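Local coordinates for probable ABC transporter phosphite binding protein PhnD1 (Prochlorococcus marinus str. MIT 9301, PDB 5LQ5) that binds inorganic phosphite strongly, and methylphosphonate and phosphate only very weakly, probably as the solute-binding part of an ABC transporter, at residues A[6-11]-A[21-26]; A[39-44]-A[56-61]; A[70-75]-A[207-212]. One frame throughout, in Å; residues are numbered along the deposited sequence.

Contact 1 (A[6-11]-A[21-26]); sequences LKVGAI and KRFNLF
A water molecule spans Ile-11 and Arg-22: it donates to Ile-11 O over 2.9 Å and more weakly accepts from Arg-22 NH2. Nothing else polar joins 6-11 to 21-26, and the remainder is hydrophobic packing centred on Phe-23, whose CG lies anti to the carbonyl carbon (chi1 -67°), pointing the ring at the strand. Ala-10 CB sits over one face of this ring, 3.7 Å from its centroid and 26° off the ring normal, a CH-pi contact. CB is displaced toward the rim and comes within 3.4 Å of Phe-23 CE2. A bare methyl lets the flat ring settle close to the strand. On the opposite face, Arg-22 CG lies over the ring centre. The segments belong to the beta-alpha-beta unit of strand 5-10, helix 16-34 and strand 37-40; here 21-26 runs nearly antiparallel to 6-10, at 155°, with the segment axes 9.4 Å apart at closest. Val-8, branched at CB, serves two rings with one methyl: CG1 is 4.2 Å from Phe-23 CD1 and 4.3 Å from Phe-26 CD2. Phe-26 also stacks on Trp-208, while the Arg-22 guanidinium bonds through NH1 to Met-246 O. Past Ala-10 the strand gives way to Ile-11, which touches the bound phosphite.

Contact 2 (A[39-44]-A[56-61]); sequences KYIPVI and KDLDLV
Leu-58 meets Ile-41 and Val-43 with its two methyl groups, one to each. CD2 lies 3.8 Å from Ile-41 CB and 3.9 Å from Ile-41 O, so it rests at the root of that side chain, beside the backbone. CD1 reaches Val-43 CG1 at 4.2 Å, the two side chains slanting across each other. The fork of a leucine fits this task: with CG anti to its own carbonyl carbon (chi1 -57°), the side chain leans across to 39-44 and splits just where two beta-branched residues present themselves. No hydrogen bond links the segments; the contact is apolar and only partly buried.

Between them runs strand 5-10, since 37-40 and 60-63 flank it in the sheet. Gly-9, without a side chain, lies beside the leucine, its CA 4.1 Å from Leu-58 CD2. The chain goes from 37-40 through helix 46-54 to 60-63, a beta-alpha-beta crossover that skips over one strand, and Val-43 packs on Ala-48 and Ala-49 of that helix. Lys-56, the first residue past the helix, has a positive phi of 71° and completes a Schellman motif, from which the chain leads on to Leu-58.

The next shell holds both sides in place. Ile-41 N bonds to Val-8 O, tying Ile-41 to the neighbouring strand 5-10. Leu-58 O receives a hydrogen bond from Gln-211 NE2. One residue on, buried Asp-59 has both carboxylate oxygens engaged: OD1 in a salt bridge with Arg-217, OD2 with the backbone N of Lys-7. Asp-57, at the exposed turn, is hydrogen-bonded through OD2 to Thr-55 OG1.

Contact 3 (A[70-75]-A[207-212]); sequences QARLQT and HWVAQG
Arg-72 lays the aliphatic part of its side chain against Val-209, and this is the apolar half of the contact. Both CG and CD of the arginine come within 3.9 Å of Val-209 CG1; the compact, branched valine gives the methylenes a broad surface on the strand. The chain then bends at chi3 (-70°), which turns the guanidinium toward His-207.

There the approach is polar. Arg-72 NH1 stands 3.3 Å from His-207 NE2, the histidine nitrogen lying at the edge of the guanidinium, and the two planes are 63° apart, so the groups do not stack. The imidazole is held from its other nitrogen, ND1, which bonds to the backbone O of Asp-205, a residue of the phosphite pocket, and its ring stacks with Tyr-260.

A looser contact closes the far end, where Thr-75 CG2 is 3.9 Å from Gln-211 OE1, the side chains meeting at about a right angle. Thr-75 turns its hydroxyl back into the helix: OG1 donates to Ala-71 O at 2.8 Å, a useful role for a threonine just past a helix end. Gln-211 is anchored through NE2 to Phe-53 O, and its OE1 takes a weak hydrogen bond from Lys-56 NZ.

Helix 65-74 thus covers strand 207-210 on one face, beside helix 46-54, whose Phe-53 also touches Thr-75; Trp-208, the next residue after His-207, points to the other face, under helix 16-34.

Overall arrangement
All three contacts belong to one mixed sheet, whose order 37-40, 5-10, 60-63, 207-210, 79-84 is that of a type II periplasmic binding protein lobe. Contact 1 seals one face under helix 16-34; contacts 2 and 3 lie on the other. Contacts 1 and 3 are buried, yet differ: contact 1 is aromatic and aliphatic with a single bridging water, whereas contact 3 sets an arginine and a histidine beside a valine. Contact 2, nearer the surface, is purely aliphatic. Backbone bonds between neighbouring strands connect them, as Gly-9 N to Leu-60 O and Val-61 N to Val-209 O, and under helix 16-34 Trp-208 packs against Phe-23, joining contact 1 to the strand of contact 3.

Contact 1 (A[6-11]-A[21-26])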
loop_
_atom_site.group_PDB
_atom_site.type_symbol
_atom_site.label_atom_id
_atom_site.label_comp_id
_atom_site.label_asym_id
_atom_site.label_seq_id
_atom_site.Cartn_x
_atom_site.Cartn_y
_atom_site.Cartn_z
ATOM N N LEU A 6 -13.757 14.118 11.304
ATOM C CA LEU A 6 -12.626 13.856 10.404
ATOM C C LEU A 6 -12.554 12.330 10.172
ATOM O O LEU A 6 -12.298 11.566 11.075
ATOM C CB LEU A 6 -11.279 14.360 10.972
ATOM C CG LEU A 6 -10.073 14.283 10.030
ATOM C CD1 LEU A 6 -10.151 15.315 8.915
ATOM C CD2 LEU A 6 -8.768 14.476 10.804
ATOM N N LYS A 7 -12.732 11.930 8.929
ATOM C CA LYS A 7 -12.932 10.531 8.563
ATOM C C LYS A 7 -11.650 10.033 7.916
ATOM O O LYS A 7 -11.210 10.555 6.909
ATOM C CB LYS A 7 -14.133 10.402 7.625
ATOM C CG LYS A 7 -15.462 10.851 8.257
ATOM C CD LYS A 7 -16.571 10.942 7.216
ATOM C CE LYS A 7 -17.494 12.119 7.499
ATOM N NZ LYS A 7 -16.872 13.415 7.124
ATOM N N VAL A 8 -11.028 9.076 8.580
ATOM C CA VAL A 8 -9.780 8.438 8.190
ATOM C C VAL A 8 -10.080 7.159 7.432
ATOM O O VAL A 8 -10.949 6.376 7.810
ATOM C CB VAL A 8 -8.881 8.156 9.413
ATOM C CG1 VAL A 8 -7.646 7.317 9.084
ATOM C CG2 VAL A 8 -8.438 9.461 10.071
ATOM N N GLY A 9 -9.405 6.986 6.308
ATOM C CA GLY A 9 -9.510 5.755 5.508
ATOM C C GLY A 9 -8.127 5.230 5.120
ATOM O O GLY A 9 -7.073 5.859 5.396
ATOM N N ALA A 10 -8.138 4.081 4.482
ATOM C CA ALA A 10 -6.910 3.430 4.061
ATOM C C ALA A 10 -7.194 2.358 3.031
ATOM O O ALA A 10 -8.192 1.647 3.117
ATOM C CB ALA A 10 -6.230 2.809 5.245
ATOM N N ILE A 11 -6.296 2.201 2.071
ATOM C CA ILE A 11 -6.392 1.056 1.180
ATOM C C ILE A 11 -6.319 -0.238 2.018
ATOM O O ILE A 11 -5.495 -0.328 2.951
ATOM C CB ILE A 11 -5.346 1.052 0.049
ATOM C CG1 ILE A 11 -3.917 1.200 0.593
ATOM C CG2 ILE A 11 -5.683 2.150 -0.988
ATOM C CD1 ILE A 11 -2.868 0.839 -0.424
ATOM N N LYS A 21 -6.638 -2.113 14.065
ATOM C CA LYS A 21 -5.740 -1.760 15.184
ATOM C C LYS A 21 -4.931 -0.486 14.900
ATOM O O LYS A 21 -4.913 0.443 15.716
ATOM C CB LYS A 21 -4.794 -2.916 15.529
ATOM C CG LYS A 21 -4.187 -2.790 16.919
ATOM C CD LYS A 21 -3.156 -3.868 17.182
ATOM C CE LYS A 21 -2.406 -3.549 18.468
ATOM N NZ LYS A 21 -1.312 -4.510 18.754
ATOM N N ARG A 22 -4.297 -0.463 13.731
ATOM C CA ARG A 22 -3.479 0.657 13.252
ATOM C C ARG A 22 -4.283 1.931 13.166
ATOM O O ARG A 22 -3.886 2.986 13.743
ATOM C CB ARG A 22 -2.903 0.343 11.864
ATOM C CG ARG A 22 -1.991 1.407 11.327
ATOM C CD ARG A 22 -0.970 0.805 10.437
ATOM N NE ARG A 22 -1.487 0.574 9.116
ATOM C CZ ARG A 22 -0.778 0.023 8.142
ATOM N NH1 ARG A 22 0.460 -0.403 8.372
ATOM N NH2 ARG A 22 -1.312 -0.105 6.939
ATOM N N PHE A 23 -5.365 1.893 12.400
ATOM C CA PHE A 23 -6.067 3.144 12.077
ATOM C C PHE A 23 -6.952 3.671 13.189
ATOM O O PHE A 23 -7.138 4.878 13.335
ATOM C CB PHE A 23 -6.754 3.052 10.710
ATOM C CG PHE A 23 -5.762 2.961 9.608
ATOM C CD1 PHE A 23 -4.958 4.054 9.273
ATOM C CD2 PHE A 23 -5.557 1.758 8.941
ATOM C CE1 PHE A 23 -3.986 3.935 8.321
ATOM C CE2 PHE A 23 -4.602 1.650 7.957
ATOM C CZ PHE A 23 -3.809 2.733 7.654
ATOM N N ASN A 24 -7.406 2.781 14.053
ATOM C CA ASN A 24 -8.112 3.243 15.262
ATOM C C ASN A 24 -7.121 3.928 16.226
ATOM O O ASN A 24 -7.458 4.987 16.814
ATOM C CB ASN A 24 -8.845 2.101 15.967
ATOM C CG ASN A 24 -10.087 1.619 15.220
ATOM O OD1 ASN A 24 -10.768 2.365 14.511
ATOM N ND2 ASN A 24 -10.429 0.342 15.430
ATOM N N LEU A 25 -5.930 3.368 16.406
ATOM C CA LEU A 25 -4.936 4.006 17.315
ATOM C C LEU A 25 -4.479 5.374 16.787
ATOM O O LEU A 25 -4.395 6.366 17.512
ATOM C CB LEU A 25 -3.711 3.120 17.510
ATOM C CG LEU A 25 -3.872 1.918 18.426
ATOM C CD1 LEU A 25 -2.611 1.074 18.364
ATOM C CD2 LEU A 25 -4.166 2.349 19.866
ATOM N N PHE A 26 -4.249 5.423 15.479
ATOM C CA PHE A 26 -3.896 6.674 14.772
ATOM C C PHE A 26 -4.979 7.740 14.973
ATOM O O PHE A 26 -4.692 8.891 15.342
ATOM C CB PHE A 26 -3.736 6.361 13.276
ATOM C CG PHE A 26 -3.349 7.552 12.433
ATOM C CD1 PHE A 26 -2.031 7.984 12.358
ATOM C CD2 PHE A 26 -4.313 8.227 11.704
ATOM C CE1 PHE A 26 -1.679 9.081 11.577
ATOM C CE2 PHE A 26 -3.980 9.324 10.935
ATOM C CZ PHE A 26 -2.661 9.746 10.854
HETATM O O HOH W 1 -3.444 0.150 4.899
#

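Contact 2 (A[39-44]-A[56-61])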
loop_
_atom_site.group_PDB
_atom_site.type_symbol
_atom_site.label_atom_id
_atom_site.label_comp_id
_atom_site.label_asym_id
_atom_site.label_seq_id
_atom_site.Cartn_x
_atom_site.Cartn_y
_atom_site.Cartn_z
ATOM N N LYS A 39 -12.596 9.385 13.158
ATOM C CA LYS A 39 -13.149 8.034 13.042
ATOM C C LYS A 39 -12.536 7.320 11.829
ATOM O O LYS A 39 -12.522 7.876 10.739
ATOM C CB LYS A 39 -14.673 8.138 12.873
ATOM C CG LYS A 39 -15.453 6.842 12.729
ATOM C CD LYS A 39 -15.712 6.167 14.059
ATOM C CE LYS A 39 -16.737 5.055 13.890
ATOM N NZ LYS A 39 -16.359 3.855 14.669
ATOM N N TYR A 40 -11.996 6.120 12.046
ATOM C CA TYR A 40 -11.537 5.251 10.938
ATOM C C TYR A 40 -12.755 4.545 10.327
ATOM O O TYR A 40 -13.548 3.904 11.032
ATOM C CB TYR A 40 -10.485 4.242 11.391
ATOM C CG TYR A 40 -10.209 3.111 10.411
ATOM C CD1 TYR A 40 -9.847 3.377 9.079
ATOM C CD2 TYR A 40 -10.247 1.764 10.830
ATOM C CE1 TYR A 40 -9.587 2.347 8.200
ATOM C CE2 TYR A 40 -9.983 0.743 9.952
ATOM C CZ TYR A 40 -9.656 1.048 8.622
ATOM O OH TYR A 40 -9.407 0.034 7.712
ATOM N N ILE A 41 -12.887 4.649 9.020
ATOM C CA ILE A 41 -13.997 4.073 8.243
ATOM C C ILE A 41 -13.423 3.039 7.256
ATOM O O ILE A 41 -12.932 3.435 6.203
ATOM C CB ILE A 41 -14.754 5.159 7.438
ATOM C CG1 ILE A 41 -15.140 6.367 8.302
ATOM C CG2 ILE A 41 -15.948 4.581 6.704
ATOM C CD1 ILE A 41 -16.016 6.061 9.478
ATOM N N PRO A 42 -13.521 1.720 7.554
ATOM C CA PRO A 42 -13.049 0.697 6.605
ATOM C C PRO A 42 -13.774 0.703 5.261
ATOM O O PRO A 42 -14.921 1.103 5.170
ATOM C CB PRO A 42 -13.292 -0.636 7.346
ATOM C CG PRO A 42 -13.427 -0.260 8.780
ATOM C CD PRO A 42 -14.079 1.096 8.762
ATOM N N VAL A 43 -13.064 0.244 4.236
ATOM C CA VAL A 43 -13.651 0.028 2.905
ATOM C C VAL A 43 -13.406 -1.386 2.416
ATOM O O VAL A 43 -12.484 -2.047 2.874
ATOM C CB VAL A 43 -13.101 1.039 1.890
ATOM C CG1 VAL A 43 -13.501 2.447 2.323
ATOM C CG2 VAL A 43 -11.582 0.855 1.699
ATOM N N ILE A 44 -14.161 -1.797 1.403
ATOM C CA ILE A 44 -14.068 -3.191 0.925
ATOM C C ILE A 44 -12.877 -3.497 0.015
ATOM O O ILE A 44 -12.422 -4.637 -0.008
ATOM C CB ILE A 44 -15.370 -3.706 0.264
ATOM C CG1 ILE A 44 -15.743 -2.868 -0.962
ATOM C CG2 ILE A 44 -16.481 -3.806 1.313
ATOM C CD1 ILE A 44 -16.770 -3.565 -1.848
ATOM N N LYS A 56 -16.114 12.254 -0.816
ATOM C CA LYS A 56 -15.950 12.974 0.482
ATOM C C LYS A 56 -16.513 12.186 1.674
ATOM O O LYS A 56 -16.787 12.736 2.748
ATOM C CB LYS A 56 -16.493 14.411 0.409
ATOM C CG LYS A 56 -15.846 15.172 -0.746
ATOM C CD LYS A 56 -15.900 16.687 -0.598
ATOM C CE LYS A 56 -15.547 17.371 -1.913
ATOM N NZ LYS A 56 -14.209 16.994 -2.463
ATOM N N ASP A 57 -16.645 10.889 1.487
ATOM C CA ASP A 57 -16.931 9.977 2.594
ATOM C C ASP A 57 -15.691 9.753 3.455
ATOM O O ASP A 57 -15.818 9.291 4.578
ATOM C CB ASP A 57 -17.452 8.628 2.092
ATOM C CG ASP A 57 -18.898 8.704 1.587
ATOM O OD1 ASP A 57 -19.712 7.920 2.096
ATOM O OD2 ASP A 57 -19.238 9.524 0.712
ATOM N N LEU A 58 -14.519 10.054 2.882
ATOM C CA LEU A 58 -13.217 9.948 3.550
ATOM C C LEU A 58 -12.424 11.258 3.386
ATOM O O LEU A 58 -12.371 11.830 2.309
ATOM C CB LEU A 58 -12.413 8.775 2.969
ATOM C CG LEU A 58 -13.055 7.399 3.006
ATOM C CD1 LEU A 58 -12.214 6.422 2.197
ATOM C CD2 LEU A 58 -13.260 6.894 4.428
ATOM N N ASP A 59 -11.838 11.732 4.483
ATOM C CA ASP A 59 -11.113 13.001 4.504
ATOM C C ASP A 59 -9.600 12.926 4.446
ATOM O O ASP A 59 -8.963 13.832 3.933
ATOM C CB ASP A 59 -11.450 13.770 5.783
ATOM C CG ASP A 59 -12.916 14.124 5.869
ATOM O OD1 ASP A 59 -13.480 14.573 4.839
ATOM O OD2 ASP A 59 -13.489 13.956 6.976
ATOM N N LEU A 60 -9.055 11.875 5.022
ATOM C CA LEU A 60 -7.635 11.675 5.195
ATOM C C LEU A 60 -7.376 10.188 5.006
ATOM O O LEU A 60 -7.888 9.376 5.765
ATOM C CB LEU A 60 -7.197 12.085 6.589
ATOM C CG LEU A 60 -5.725 11.822 6.928
ATOM C CD1 LEU A 60 -4.765 12.666 6.097
ATOM C CD2 LEU A 60 -5.542 12.104 8.420
ATOM N N VAL A 61 -6.640 9.828 3.975
ATOM C CA VAL A 61 -6.514 8.424 3.542
ATOM C C VAL A 61 -5.074 8.024 3.317
ATOM O O VAL A 61 -4.311 8.758 2.701
ATOM C CB VAL A 61 -7.313 8.159 2.254
ATOM C CG1 VAL A 61 -7.177 6.729 1.773
ATOM C CG2 VAL A 61 -8.784 8.460 2.456
#

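Contact 3 (A[70-75]-A[207-212])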
loop_
_atom_site.group_PDB
_atom_site.type_symbol
_atom_site.label_atom_id
_atom_site.label_comp_id
_atom_site.label_asym_id
_atom_site.label_seq_id
_atom_site.Cartn_x
_atom_site.Cartn_y
_atom_site.Cartn_z
ATOM N N GLN A 70 -4.402 8.010 -8.502
ATOM C CA GLN A 70 -5.766 7.904 -9.017
ATOM C C GLN A 70 -6.705 8.842 -8.246
ATOM O O GLN A 70 -7.526 9.569 -8.840
ATOM C CB GLN A 70 -6.307 6.457 -8.903
ATOM C CG GLN A 70 -5.586 5.431 -9.810
ATOM C CD GLN A 70 -5.927 3.987 -9.477
ATOM O OE1 GLN A 70 -6.240 3.665 -8.329
ATOM N NE2 GLN A 70 -5.870 3.124 -10.456
ATOM N N ALA A 71 -6.621 8.781 -6.924
ATOM C CA ALA A 71 -7.470 9.615 -6.091
ATOM C C ALA A 71 -7.292 11.108 -6.345
ATOM O O ALA A 71 -8.270 11.853 -6.389
ATOM C CB ALA A 71 -7.267 9.310 -4.614
ATOM N N ARG A 72 -6.039 11.529 -6.469
ATOM C CA ARG A 72 -5.731 12.944 -6.715
ATOM C C ARG A 72 -6.115 13.427 -8.128
ATOM O O ARG A 72 -6.477 14.581 -8.310
ATOM C CB ARG A 72 -4.266 13.208 -6.333
ATOM C CG ARG A 72 -4.111 13.190 -4.819
ATOM C CD ARG A 72 -2.738 13.468 -4.254
ATOM N NE ARG A 72 -1.765 12.382 -4.497
ATOM C CZ ARG A 72 -0.878 12.399 -5.485
ATOM N NH1 ARG A 72 -0.032 11.385 -5.623
ATOM N NH2 ARG A 72 -0.829 13.426 -6.336
ATOM N N LEU A 73 -6.108 12.531 -9.100
ATOM C CA LEU A 73 -6.602 12.855 -10.419
ATOM C C LEU A 73 -8.131 13.039 -10.413
ATOM O O LEU A 73 -8.654 13.940 -11.050
ATOM C CB LEU A 73 -6.186 11.797 -11.437
ATOM C CG LEU A 73 -4.707 11.796 -11.819
ATOM C CD1 LEU A 73 -4.379 10.513 -12.578
ATOM C CD2 LEU A 73 -4.315 13.054 -12.632
ATOM N N GLN A 74 -8.835 12.152 -9.704
ATOM C CA GLN A 74 -10.309 12.167 -9.598
ATOM C C GLN A 74 -10.825 13.275 -8.699
ATOM O O GLN A 74 -11.962 13.672 -8.791
ATOM C CB GLN A 74 -10.838 10.826 -9.082
ATOM C CG GLN A 74 -10.695 9.651 -10.035
ATOM C CD GLN A 74 -11.772 8.604 -9.795
ATOM O OE1 GLN A 74 -12.221 8.437 -8.679
ATOM N NE2 GLN A 74 -12.217 7.935 -10.850
ATOM N N THR A 75 -9.963 13.719 -7.805
ATOM C CA THR A 75 -10.279 14.663 -6.744
ATOM C C THR A 75 -9.274 15.826 -6.737
ATOM O O THR A 75 -8.342 15.839 -5.926
ATOM C CB THR A 75 -10.256 13.959 -5.363
ATOM O OG1 THR A 75 -10.821 12.645 -5.498
ATOM C CG2 THR A 75 -11.032 14.731 -4.320
ATOM N N HIS A 207 1.481 6.975 0.918
ATOM C CA HIS A 207 1.358 8.350 1.381
ATOM C C HIS A 207 -0.030 8.719 1.840
ATOM O O HIS A 207 -1.027 8.143 1.380
ATOM C CB HIS A 207 1.829 9.325 0.300
ATOM C CG HIS A 207 1.071 9.265 -0.994
ATOM N ND1 HIS A 207 1.189 8.220 -1.890
ATOM C CD2 HIS A 207 0.250 10.163 -1.580
ATOM C CE1 HIS A 207 0.439 8.471 -2.951
ATOM N NE2 HIS A 207 -0.134 9.645 -2.789
ATOM N N TRP A 208 -0.071 9.659 2.781
ATOM C CA TRP A 208 -1.294 10.264 3.251
ATOM C C TRP A 208 -1.745 11.349 2.309
ATOM O O TRP A 208 -0.962 12.204 1.928
ATOM C CB TRP A 208 -1.121 10.899 4.626
ATOM C CG TRP A 208 -0.998 9.942 5.781
ATOM C CD1 TRP A 208 0.134 9.637 6.507
ATOM C CD2 TRP A 208 -2.072 9.216 6.391
ATOM N NE1 TRP A 208 -0.184 8.742 7.490
ATOM C CE2 TRP A 208 -1.525 8.482 7.455
ATOM C CE3 TRP A 208 -3.431 9.102 6.118
ATOM C CZ2 TRP A 208 -2.305 7.652 8.252
ATOM C CZ3 TRP A 208 -4.208 8.294 6.920
ATOM C CH2 TRP A 208 -3.642 7.575 7.965
ATOM N N VAL A 209 -3.039 11.355 2.031
ATOM C CA VAL A 209 -3.702 12.342 1.202
ATOM C C VAL A 209 -4.874 12.923 1.970
ATOM O O VAL A 209 -5.698 12.175 2.486
ATOM C CB VAL A 209 -4.176 11.758 -0.139
ATOM C CG1 VAL A 209 -4.826 12.843 -1.002
ATOM C CG2 VAL A 209 -3.011 11.115 -0.904
ATOM N N ALA A 210 -4.996 14.255 1.978
ATOM C CA ALA A 210 -6.127 14.937 2.627
ATOM C C ALA A 210 -6.973 15.716 1.612
ATOM O O ALA A 210 -6.457 16.188 0.578
ATOM C CB ALA A 210 -5.651 15.894 3.724
ATOM N N GLN A 211 -8.248 15.880 1.922
ATOM C CA GLN A 211 -9.151 16.769 1.185
ATOM C C GLN A 211 -8.606 18.192 1.240
ATOM O O GLN A 211 -7.991 18.618 2.233
ATOM C CB GLN A 211 -10.576 16.766 1.740
ATOM C CG GLN A 211 -11.293 15.441 1.683
ATOM C CD GLN A 211 -11.732 15.019 0.291
ATOM O OE1 GLN A 211 -11.672 15.779 -0.664
ATOM N NE2 GLN A 211 -12.165 13.790 0.183
ATOM N N GLY A 212 -8.900 18.922 0.179
ATOM C CA GLY A 212 -8.485 20.314 0.022
ATOM C C GLY A 212 -9.355 21.314 0.737
ATOM O O GLY A 212 -8.989 22.481 0.834
#